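Local structure of trehalose-6-phosphate phosphatase (Cryptococcus neoformans, 5DX9) at residues E133-S138 and N180-P185; M110-E115 and A137-H142. The protein is a phosphatase of the trehalose-phosphatase family, within the HAD clan, with a magnesium ion and a bound glycan in its pocket. All coordinates share one frame; numbering follows the deposited sequence.

How the interactions relate
Both interactions reach the same four-stranded antiparallel sheet, and both are buried. They share A137 and S138, which lie in the turn between strands 131-134 and 139-142. Interaction 1 is on the sugar-facing side. It joins this hairpin to strand 180-185 through one salt bridge, K135 to E182, with further hydrogen bonds to the sugars from both segments. Interaction 2 is mainly on the helix-facing side. There the start of helix 112-125 and the residue chain just before it meet the turn and strand 139-142, mainly through apolar atoms. Strand 139-142 lies between strands 131-134 and 180-185 in the sheet. The two contacts touch where E133 makes a short, probable hydrogen bond to H142.

Interaction 1 (E133-S138 and N180-P185); sequences EVKKAS and NLEVRP. With G6P (6-O-phosphono-alpha-D-glucopyranose), chain B; GLC (alpha-D-glucopyranose), chain C.
K135 and E182 form a salt bridge beside the sugar, on the face of a four-stranded antiparallel sheet. The sheet is consistent with the cap domain of HAD-type phosphatases. K135 NZ lies 2.6 Å from E182 OE1. It comes from above the carboxylate plane, 45° out of it, and the two side chains cross at about a right angle. K135 NZ also donates to O3 of G6P at 2.9 Å. The other carboxylate oxygen, E182 OE2, accepts from G6P O4 at 2.6 Å. The carboxylate is thus divided between the lysine and the sugar. E133 OE1 accepts from G6P O2 at 3.0 Å and more weakly from O3. N180 ND2 donates a hydrogen bond to GLC O2, 2.6 Å away.

A second shell sets these groups. E182 CG, anti to the backbone N (chi1 -168°), carries the carboxylate out to the sugar; the bend of K135 at chi3 (-77°) turns NZ to meet it. K135 NZ is also hydrogen-bonded to T140 OG1 and G67 O, and E182 OE2 to H89 NE2. E88 holds the turn, taking S138 OG and the backbone N of K136 and A137. Strand 139-142 lies between the two strands, so K135, A137 and S138, beyond strand 131-134, make the contact. S138 CA makes a CH...O contact of 3.4 Å with V183 O. Next to it, the ring carbon P185 CD sits 3.2 Å from A137 O.

Interaction 2 (M110-E115 and A137-H142); sequences MSWMSE and ASITWH. With G6P (6-O-phosphono-alpha-D-glucopyranose), chain B.
On the helix-covered side of the sheet of the probable cap domain, M110, just before helix 112-125, and W112 and M113 at its start meet A137 and I139. T140 and H142 line the sugar pocket on the other side of the sheet. M110 and M113 are modelled as selenomethionine. M113 is bent at chi2 and chi3, which brings its methyl group onto I139. M113 CE is 3.2 Å from I139 CG1, tighter than usual for two carbons, so the methyl looks strained or its placement is somewhat doubtful. The two side chains cross at a slant. I139 CD1 in turn reaches the backbone of the helix, 3.4 Å from M113 O. M110 also curls back, and its CE comes to 3.5 Å from A137 CB.

W112 approaches the turn with its ring edge. Its CZ2 lies 3.5 Å from A137 O, which sits near the ring plane. With CG between the backbone N and the carbonyl carbon (chi1 57°), the ring reaches the turn with its six-membered end. M113 CG lies over the rim of one face, 3.8 Å above the plane. V183 adds to the packing around W112, and V116 and F120 to that around I139.

On the pocket side, H142 turns its ring edge to G6P, with CE1 3.6 Å from O2. T140 CG2 lies 3.5 Å above one face of this ring. E133 makes a short, probable hydrogen bond to H142 NE2. The helix contact is mainly carbon against carbon, with two backbone oxygens, A137 O and M113 O, facing carbon atoms. This implies mainly van der Waals packing between helix and sheet, while polar chemistry faces the sugar.

Interaction 1 (E133-S138 and N180-P185)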
ATOM      1  N   GLU A 133      -4.056  -8.069 -16.847  1.00 50.37           N
ATOM      2  CA  GLU A 133      -3.175  -8.628 -15.834  1.00 48.10           C
ATOM      3  C   GLU A 133      -3.974  -9.437 -14.824  1.00 47.63           C
ATOM      4  O   GLU A 133      -4.390  -8.918 -13.790  1.00 48.00           O
ATOM      5  CB  GLU A 133      -2.391  -7.522 -15.125  1.00 50.20           C
ATOM      6  CG  GLU A 133      -0.887  -7.726 -15.140  1.00 50.40           C
ATOM      7  CD  GLU A 133      -0.140  -6.640 -14.390  1.00 51.11           C
ATOM      8  OE1 GLU A 133      -0.435  -5.449 -14.611  1.00 49.65           O
ATOM      9  OE2 GLU A 133       0.744  -6.981 -13.580  1.00 51.06           O
ATOM     10  N   VAL A 134      -4.195 -10.709 -15.136  1.00 49.27           N
ATOM     11  CA  VAL A 134      -4.852 -11.606 -14.198  1.00 44.23           C
ATOM     12  C   VAL A 134      -3.878 -11.981 -13.088  1.00 45.00           C
ATOM     13  O   VAL A 134      -2.843 -12.597 -13.336  1.00 46.94           O
ATOM     14  CB  VAL A 134      -5.370 -12.877 -14.891  1.00 46.18           C
ATOM     15  CG1 VAL A 134      -5.991 -13.820 -13.872  1.00 47.02           C
ATOM     16  CG2 VAL A 134      -6.378 -12.514 -15.971  1.00 43.30           C
ATOM     17  N   LYS A 135      -4.205 -11.584 -11.866  1.00 46.49           N
ATOM     18  CA  LYS A 135      -3.374 -11.911 -10.719  1.00 45.49           C
ATOM     19  C   LYS A 135      -4.088 -12.955  -9.872  1.00 45.53           C
ATOM     20  O   LYS A 135      -5.099 -13.512 -10.295  1.00 43.37           O
ATOM     21  CB  LYS A 135      -3.047 -10.651  -9.912  1.00 44.61           C
ATOM     22  CG  LYS A 135      -2.090  -9.703 -10.631  1.00 47.49           C
ATOM     23  CD  LYS A 135      -1.950  -8.358  -9.925  1.00 45.04           C
ATOM     24  CE  LYS A 135      -3.158  -7.478 -10.188  1.00 45.79           C
ATOM     25  NZ  LYS A 135      -2.975  -6.091  -9.684  1.00 48.88           N
ATOM     26  N   LYS A 136      -3.569 -13.225  -8.682  1.00 46.83           N
ATOM     27  CA  LYS A 136      -4.096 -14.321  -7.880  1.00 44.73           C
ATOM     28  C   LYS A 136      -5.434 -13.992  -7.224  1.00 47.14           C
ATOM     29  O   LYS A 136      -6.290 -14.865  -7.099  1.00 50.59           O
ATOM     30  CB  LYS A 136      -3.074 -14.734  -6.820  1.00 52.31           C
ATOM     31  CG  LYS A 136      -1.751 -15.201  -7.415  1.00 52.52           C
ATOM     32  CD  LYS A 136      -0.894 -15.951  -6.406  1.00 57.72           C
ATOM     33  CE  LYS A 136       0.391 -16.454  -7.055  1.00 64.78           C
ATOM     34  NZ  LYS A 136       1.257 -17.209  -6.104  1.00 66.79           N
ATOM     35  N   ALA A 137      -5.623 -12.742  -6.814  1.00 45.95           N
ATOM     36  CA  ALA A 137      -6.868 -12.345  -6.162  1.00 47.88           C
ATOM     37  C   ALA A 137      -7.423 -11.035  -6.725  1.00 49.01           C
ATOM     38  O   ALA A 137      -8.380 -10.477  -6.191  1.00 47.48           O
ATOM     39  CB  ALA A 137      -6.660 -12.223  -4.658  1.00 47.72           C
ATOM     40  N   SER A 138      -6.818 -10.550  -7.803  1.00 46.99           N
ATOM     41  CA  SER A 138      -7.267  -9.319  -8.443  1.00 47.48           C
ATOM     42  C   SER A 138      -6.970  -9.344  -9.935  1.00 40.55           C
ATOM     43  O   SER A 138      -6.143 -10.123 -10.397  1.00 44.45           O
ATOM     44  CB  SER A 138      -6.603  -8.100  -7.795  1.00 44.68           C
ATOM     45  OG  SER A 138      -5.189  -8.174  -7.895  1.00 45.00           O
ATOM     46  N   ASN A 180      -5.637   2.541 -15.789  1.00 45.15           N
ATOM     47  CA  ASN A 180      -6.071   1.156 -15.667  1.00 44.09           C
ATOM     48  C   ASN A 180      -7.407   1.036 -14.951  1.00 44.90           C
ATOM     49  O   ASN A 180      -7.866   1.979 -14.303  1.00 45.10           O
ATOM     50  CB  ASN A 180      -4.999   0.311 -14.947  1.00 43.66           C
ATOM     51  CG  ASN A 180      -5.020   0.463 -13.418  1.00 40.42           C
ATOM     52  OD1 ASN A 180      -6.059   0.335 -12.769  1.00 41.53           O
ATOM     53  ND2 ASN A 180      -3.851   0.702 -12.839  1.00 40.77           N
ATOM     54  N   LEU A 181      -8.018  -0.137 -15.072  1.00 44.05           N
ATOM     55  CA  LEU A 181      -9.109  -0.545 -14.198  1.00 42.43           C
ATOM     56  C   LEU A 181      -8.679  -1.791 -13.434  1.00 42.31           C
ATOM     57  O   LEU A 181      -8.027  -2.672 -13.995  1.00 44.44           O
ATOM     58  CB  LEU A 181     -10.384  -0.832 -14.987  1.00 45.44           C
ATOM     59  CG  LEU A 181     -11.208   0.345 -15.497  1.00 48.92           C
ATOM     60  CD1 LEU A 181     -12.503  -0.165 -16.116  1.00 47.30           C
ATOM     61  CD2 LEU A 181     -11.487   1.338 -14.380  1.00 45.48           C
ATOM     62  N   GLU A 182      -9.039  -1.867 -12.157  1.00 42.61           N
ATOM     63  CA  GLU A 182      -8.731  -3.048 -11.364  1.00 42.41           C
ATOM     64  C   GLU A 182      -9.913  -3.457 -10.497  1.00 41.87           C
ATOM     65  O   GLU A 182     -10.643  -2.612  -9.983  1.00 42.27           O
ATOM     66  CB  GLU A 182      -7.503  -2.803 -10.490  1.00 44.50           C
ATOM     67  CG  GLU A 182      -6.950  -4.066  -9.851  1.00 43.63           C
ATOM     68  CD  GLU A 182      -5.641  -3.827  -9.128  1.00 47.29           C
ATOM     69  OE1 GLU A 182      -4.981  -4.820  -8.742  1.00 46.61           O
ATOM     70  OE2 GLU A 182      -5.271  -2.645  -8.949  1.00 44.71           O
ATOM     71  N   VAL A 183     -10.109  -4.759 -10.350  1.00 44.20           N
ATOM     72  CA  VAL A 183     -11.150  -5.267  -9.470  1.00 41.70           C
ATOM     73  C   VAL A 183     -10.494  -6.094  -8.384  1.00 41.35           C
ATOM     74  O   VAL A 183      -9.672  -6.963  -8.671  1.00 43.34           O
ATOM     75  CB  VAL A 183     -12.187  -6.120 -10.223  1.00 39.87           C
ATOM     76  CG1 VAL A 183     -13.288  -6.568  -9.272  1.00 41.64           C
ATOM     77  CG2 VAL A 183     -12.769  -5.342 -11.390  1.00 39.37           C
ATOM     78  N   ARG A 184     -10.841  -5.803  -7.135  1.00 42.11           N
ATOM     79  CA  ARG A 184     -10.285  -6.519  -5.992  1.00 43.92           C
ATOM     80  C   ARG A 184     -11.402  -6.996  -5.087  1.00 41.27           C
ATOM     81  O   ARG A 184     -12.539  -6.550  -5.216  1.00 42.61           O
ATOM     82  CB  ARG A 184      -9.327  -5.631  -5.193  1.00 45.70           C
ATOM     83  CG  ARG A 184     -10.018  -4.488  -4.454  1.00 45.79           C
ATOM     84  CD  ARG A 184      -9.178  -3.994  -3.285  1.00 45.12           C
ATOM     85  NE  ARG A 184      -9.574  -2.656  -2.860  1.00 45.02           N
ATOM     86  CZ  ARG A 184     -10.606  -2.389  -2.063  1.00 50.40           C
ATOM     87  NH1 ARG A 184     -11.370  -3.369  -1.594  1.00 47.05           N
ATOM     88  NH2 ARG A 184     -10.878  -1.132  -1.739  1.00 50.26           N
ATOM     89  N   PRO A 185     -11.077  -7.907  -4.163  1.00 43.15           N
ATOM     90  CA  PRO A 185     -12.050  -8.311  -3.149  1.00 43.65           C
ATOM     91  C   PRO A 185     -12.441  -7.104  -2.312  1.00 46.68           C
ATOM     92  O   PRO A 185     -11.579  -6.286  -1.980  1.00 44.41           O
ATOM     93  CB  PRO A 185     -11.291  -9.351  -2.319  1.00 47.19           C
ATOM     94  CG  PRO A 185     -10.182  -9.820  -3.206  1.00 49.06           C
ATOM     95  CD  PRO A 185      -9.798  -8.620  -4.018  1.00 44.96           C
TER
HETATM   96  C1  G6P B   2       0.715  -1.355 -11.562  1.00 43.13           C
HETATM   97  C2  G6P B   2       0.404  -2.842 -11.673  1.00 45.05           C
HETATM   98  C3  G6P B   2      -1.079  -3.117 -11.516  1.00 47.04           C
HETATM   99  C4  G6P B   2      -1.566  -2.612 -10.174  1.00 48.43           C
HETATM  100  C5  G6P B   2      -1.065  -1.207  -9.786  1.00 47.92           C
HETATM  101  C6  G6P B   2      -0.841  -1.082  -8.267  1.00 44.86           C
HETATM  102  O1  G6P B   2       0.223  -0.607 -12.676  1.00 43.69           O
HETATM  103  O2  G6P B   2       0.870  -3.323 -12.932  1.00 46.41           O
HETATM  104  O3  G6P B   2      -1.330  -4.529 -11.546  1.00 49.05           O
HETATM  105  O4  G6P B   2      -2.996  -2.663 -10.261  1.00 43.36           O
HETATM  106  O5  G6P B   2       0.199  -0.817 -10.344  1.00 41.98           O
HETATM  107  O6  G6P B   2       0.561  -0.889  -7.955  1.00 46.74           O
HETATM  108  P   G6P B   2       1.032  -0.128  -6.594  1.00 44.37           P
HETATM  109  O1P G6P B   2       2.452  -0.646  -6.042  1.00 44.09           O
HETATM  110  O2P G6P B   2       1.163   1.318  -6.883  1.00 42.70           O
HETATM  111  O3P G6P B   2      -0.124  -0.374  -5.502  1.00 44.18           O
HETATM  112  C1  GLC C   1       0.692   0.749 -12.649  1.00 44.31           C
HETATM  113  C2  GLC C   1      -0.026   1.576 -13.717  1.00 43.93           C
HETATM  114  C3  GLC C   1       0.438   1.187 -15.114  1.00 44.26           C
HETATM  115  C4  GLC C   1       1.957   1.225 -15.227  1.00 44.56           C
HETATM  116  C5  GLC C   1       2.601   0.404 -14.112  1.00 43.01           C
HETATM  117  C6  GLC C   1       4.119   0.574 -14.080  1.00 44.02           C
HETATM  118  O2  GLC C   1      -1.449   1.394 -13.584  1.00 46.28           O
HETATM  119  O3  GLC C   1      -0.128   2.088 -16.072  1.00 47.35           O
HETATM  120  O4  GLC C   1       2.323   0.726 -16.523  1.00 50.19           O
HETATM  121  O5  GLC C   1       2.107   0.802 -12.836  1.00 44.36           O
HETATM  122  O6  GLC C   1       4.460   1.966 -14.071  1.00 42.54           O

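Interaction 2 (M110-E115 and A137-H142)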
HETATM    1  N   MSE A 110     -14.730 -15.631  -4.061  1.00 53.30           N
HETATM    2  CA  MSE A 110     -13.893 -15.189  -5.172  1.00 52.12           C
HETATM    3  C   MSE A 110     -14.441 -15.610  -6.535  1.00 51.10           C
HETATM    4  O   MSE A 110     -13.726 -15.575  -7.540  1.00 51.12           O
HETATM    5  CB  MSE A 110     -12.469 -15.728  -5.000  1.00 52.27           C
HETATM    6  CG  MSE A 110     -11.806 -15.326  -3.686  1.00 58.75           C
HETATM    7 SE   MSE A 110     -11.373 -13.419  -3.599  1.00 63.20          SE
HETATM    8  CE  MSE A 110      -9.969 -13.378  -4.955  1.00 47.36           C
ATOM      9  N   SER A 111     -15.712 -15.994  -6.572  1.00 50.65           N
ATOM     10  CA  SER A 111     -16.319 -16.494  -7.806  1.00 49.77           C
ATOM     11  C   SER A 111     -16.471 -15.405  -8.870  1.00 51.62           C
ATOM     12  O   SER A 111     -16.831 -15.689 -10.016  1.00 49.00           O
ATOM     13  CB  SER A 111     -17.680 -17.123  -7.507  1.00 49.80           C
ATOM     14  OG  SER A 111     -18.531 -16.205  -6.845  1.00 55.30           O
ATOM     15  N   TRP A 112     -16.183 -14.164  -8.491  1.00 49.29           N
ATOM     16  CA  TRP A 112     -16.344 -13.023  -9.386  1.00 47.21           C
ATOM     17  C   TRP A 112     -15.221 -12.905 -10.420  1.00 46.85           C
ATOM     18  O   TRP A 112     -15.344 -12.164 -11.395  1.00 49.04           O
ATOM     19  CB  TRP A 112     -16.426 -11.725  -8.572  1.00 50.74           C
ATOM     20  CG  TRP A 112     -15.231 -11.488  -7.672  1.00 50.28           C
ATOM     21  CD1 TRP A 112     -15.143 -11.755  -6.333  1.00 46.93           C
ATOM     22  CD2 TRP A 112     -13.959 -10.940  -8.052  1.00 48.39           C
ATOM     23  NE1 TRP A 112     -13.899 -11.409  -5.859  1.00 44.67           N
ATOM     24  CE2 TRP A 112     -13.154 -10.905  -6.893  1.00 48.87           C
ATOM     25  CE3 TRP A 112     -13.423 -10.475  -9.259  1.00 48.44           C
ATOM     26  CZ2 TRP A 112     -11.843 -10.426  -6.905  1.00 46.51           C
ATOM     27  CZ3 TRP A 112     -12.118 -10.000  -9.269  1.00 47.38           C
ATOM     28  CH2 TRP A 112     -11.346  -9.978  -8.097  1.00 44.27           C
HETATM   29  N   MSE A 113     -14.126 -13.628 -10.210  1.00 45.70           N
HETATM   30  CA  MSE A 113     -12.941 -13.455 -11.045  1.00 48.06           C
HETATM   31  C   MSE A 113     -13.179 -13.802 -12.513  1.00 48.48           C
HETATM   32  O   MSE A 113     -12.745 -13.065 -13.404  1.00 45.93           O
HETATM   33  CB  MSE A 113     -11.783 -14.286 -10.499  1.00 45.73           C
HETATM   34  CG  MSE A 113     -11.375 -13.882  -9.094  1.00 55.57           C
HETATM   35 SE   MSE A 113      -9.461 -14.060  -8.774  1.00 83.12          SE
HETATM   36  CE  MSE A 113      -8.828 -12.677  -9.986  1.00 54.05           C
ATOM     37  N   SER A 114     -13.862 -14.916 -12.764  1.00 46.52           N
ATOM     38  CA  SER A 114     -14.166 -15.328 -14.132  1.00 45.70           C
ATOM     39  C   SER A 114     -14.976 -14.261 -14.847  1.00 46.35           C
ATOM     40  O   SER A 114     -14.692 -13.909 -15.991  1.00 48.27           O
ATOM     41  CB  SER A 114     -14.929 -16.653 -14.146  1.00 45.16           C
ATOM     42  OG  SER A 114     -14.176 -17.678 -13.525  1.00 53.81           O
ATOM     43  N   GLU A 115     -15.989 -13.749 -14.155  1.00 46.19           N
ATOM     44  CA  GLU A 115     -16.878 -12.739 -14.713  1.00 48.55           C
ATOM     45  C   GLU A 115     -16.105 -11.485 -15.100  1.00 48.47           C
ATOM     46  O   GLU A 115     -16.324 -10.915 -16.169  1.00 49.61           O
ATOM     47  CB  GLU A 115     -17.984 -12.391 -13.711  1.00 51.70           C
ATOM     48  CG  GLU A 115     -18.813 -13.589 -13.262  1.00 56.02           C
ATOM     49  CD  GLU A 115     -19.765 -13.258 -12.125  1.00 57.57           C
ATOM     50  OE1 GLU A 115     -19.387 -12.472 -11.230  1.00 57.06           O
ATOM     51  OE2 GLU A 115     -20.896 -13.787 -12.125  1.00 61.15           O
ATOM     52  N   ALA A 137      -5.623 -12.742  -6.814  1.00 45.95           N
ATOM     53  CA  ALA A 137      -6.868 -12.345  -6.162  1.00 47.88           C
ATOM     54  C   ALA A 137      -7.423 -11.035  -6.725  1.00 49.01           C
ATOM     55  O   ALA A 137      -8.380 -10.477  -6.191  1.00 47.48           O
ATOM     56  CB  ALA A 137      -6.660 -12.223  -4.658  1.00 47.72           C
ATOM     57  N   SER A 138      -6.818 -10.550  -7.803  1.00 46.99           N
ATOM     58  CA  SER A 138      -7.267  -9.319  -8.443  1.00 47.48           C
ATOM     59  C   SER A 138      -6.970  -9.344  -9.935  1.00 40.55           C
ATOM     60  O   SER A 138      -6.143 -10.123 -10.397  1.00 44.45           O
ATOM     61  CB  SER A 138      -6.603  -8.100  -7.795  1.00 44.68           C
ATOM     62  OG  SER A 138      -5.189  -8.174  -7.895  1.00 45.00           O
ATOM     63  N   ILE A 139      -7.644  -8.480 -10.686  1.00 42.43           N
ATOM     64  CA  ILE A 139      -7.417  -8.400 -12.121  1.00 44.04           C
ATOM     65  C   ILE A 139      -7.326  -6.951 -12.583  1.00 42.96           C
ATOM     66  O   ILE A 139      -8.165  -6.121 -12.233  1.00 42.59           O
ATOM     67  CB  ILE A 139      -8.534  -9.105 -12.913  1.00 41.23           C
ATOM     68  CG1 ILE A 139      -8.767 -10.521 -12.379  1.00 43.28           C
ATOM     69  CG2 ILE A 139      -8.197  -9.115 -14.400  1.00 41.98           C
ATOM     70  CD1 ILE A 139     -10.001 -11.197 -12.952  1.00 47.60           C
ATOM     71  N   THR A 140      -6.307  -6.659 -13.380  1.00 42.42           N
ATOM     72  CA  THR A 140      -6.084  -5.306 -13.865  1.00 45.25           C
ATOM     73  C   THR A 140      -6.157  -5.239 -15.383  1.00 44.04           C
ATOM     74  O   THR A 140      -5.543  -6.049 -16.074  1.00 42.65           O
ATOM     75  CB  THR A 140      -4.721  -4.766 -13.415  1.00 43.67           C
ATOM     76  OG1 THR A 140      -4.637  -4.812 -11.986  1.00 44.93           O
ATOM     77  CG2 THR A 140      -4.531  -3.334 -13.893  1.00 43.69           C
ATOM     78  N   TRP A 141      -6.914  -4.274 -15.889  1.00 42.29           N
ATOM     79  CA  TRP A 141      -6.952  -3.996 -17.318  1.00 43.11           C
ATOM     80  C   TRP A 141      -6.206  -2.698 -17.607  1.00 43.36           C
ATOM     81  O   TRP A 141      -6.571  -1.638 -17.098  1.00 42.73           O
ATOM     82  CB  TRP A 141      -8.396  -3.908 -17.819  1.00 39.25           C
ATOM     83  CG  TRP A 141      -8.512  -3.666 -19.299  1.00 45.73           C
ATOM     84  CD1 TRP A 141      -8.195  -4.540 -20.303  1.00 43.30           C
ATOM     85  CD2 TRP A 141      -8.995  -2.477 -19.943  1.00 42.48           C
ATOM     86  NE1 TRP A 141      -8.444  -3.966 -21.527  1.00 42.51           N
ATOM     87  CE2 TRP A 141      -8.930  -2.701 -21.334  1.00 43.26           C
ATOM     88  CE3 TRP A 141      -9.463  -1.245 -19.478  1.00 42.15           C
ATOM     89  CZ2 TRP A 141      -9.325  -1.739 -22.263  1.00 47.08           C
ATOM     90  CZ3 TRP A 141      -9.850  -0.290 -20.403  1.00 45.79           C
ATOM     91  CH2 TRP A 141      -9.778  -0.543 -21.779  1.00 45.79           C
ATOM     92  N   HIS A 142      -5.154  -2.791 -18.414  1.00 42.85           N
ATOM     93  CA  HIS A 142      -4.344  -1.632 -18.765  1.00 41.37           C
ATOM     94  C   HIS A 142      -4.748  -1.054 -20.115  1.00 44.14           C
ATOM     95  O   HIS A 142      -5.007  -1.799 -21.058  1.00 46.16           O
ATOM     96  CB  HIS A 142      -2.861  -2.002 -18.803  1.00 42.25           C
ATOM     97  CG  HIS A 142      -2.317  -2.485 -17.498  1.00 44.83           C
ATOM     98  ND1 HIS A 142      -1.912  -1.629 -16.498  1.00 45.65           N
ATOM     99  CD2 HIS A 142      -2.090  -3.740 -17.032  1.00 45.74           C
ATOM    100  CE1 HIS A 142      -1.471  -2.331 -15.469  1.00 45.24           C
ATOM    101  NE2 HIS A 142      -1.568  -3.612 -15.769  1.00 45.23           N
TER
HETATM  102  C1  G6P B   2       0.715  -1.355 -11.562  1.00 43.13           C
HETATM  103  C2  G6P B   2       0.404  -2.842 -11.673  1.00 45.05           C
HETATM  104  C3  G6P B   2      -1.079  -3.117 -11.516  1.00 47.04           C
HETATM  105  C4  G6P B   2      -1.566  -2.612 -10.174  1.00 48.43           C
HETATM  106  C5  G6P B   2      -1.065  -1.207  -9.786  1.00 47.92           C
HETATM  107  C6  G6P B   2      -0.841  -1.082  -8.267  1.00 44.86           C
HETATM  108  O1  G6P B   2       0.223  -0.607 -12.676  1.00 43.69           O
HETATM  109  O2  G6P B   2       0.870  -3.323 -12.932  1.00 46.41           O
HETATM  110  O3  G6P B   2      -1.330  -4.529 -11.546  1.00 49.05           O
HETATM  111  O4  G6P B   2      -2.996  -2.663 -10.261  1.00 43.36           O
HETATM  112  O5  G6P B   2       0.199  -0.817 -10.344  1.00 41.98           O
HETATM  113  O6  G6P B   2       0.561  -0.889  -7.955  1.00 46.74           O
HETATM  114  P   G6P B   2       1.032  -0.128  -6.594  1.00 44.37           P
HETATM  115  O1P G6P B   2       2.452  -0.646  -6.042  1.00 44.09           O
HETATM  116  O2P G6P B   2       1.163   1.318  -6.883  1.00 42.70           O
HETATM  117  O3P G6P B   2      -0.124  -0.374  -5.502  1.00 44.18           O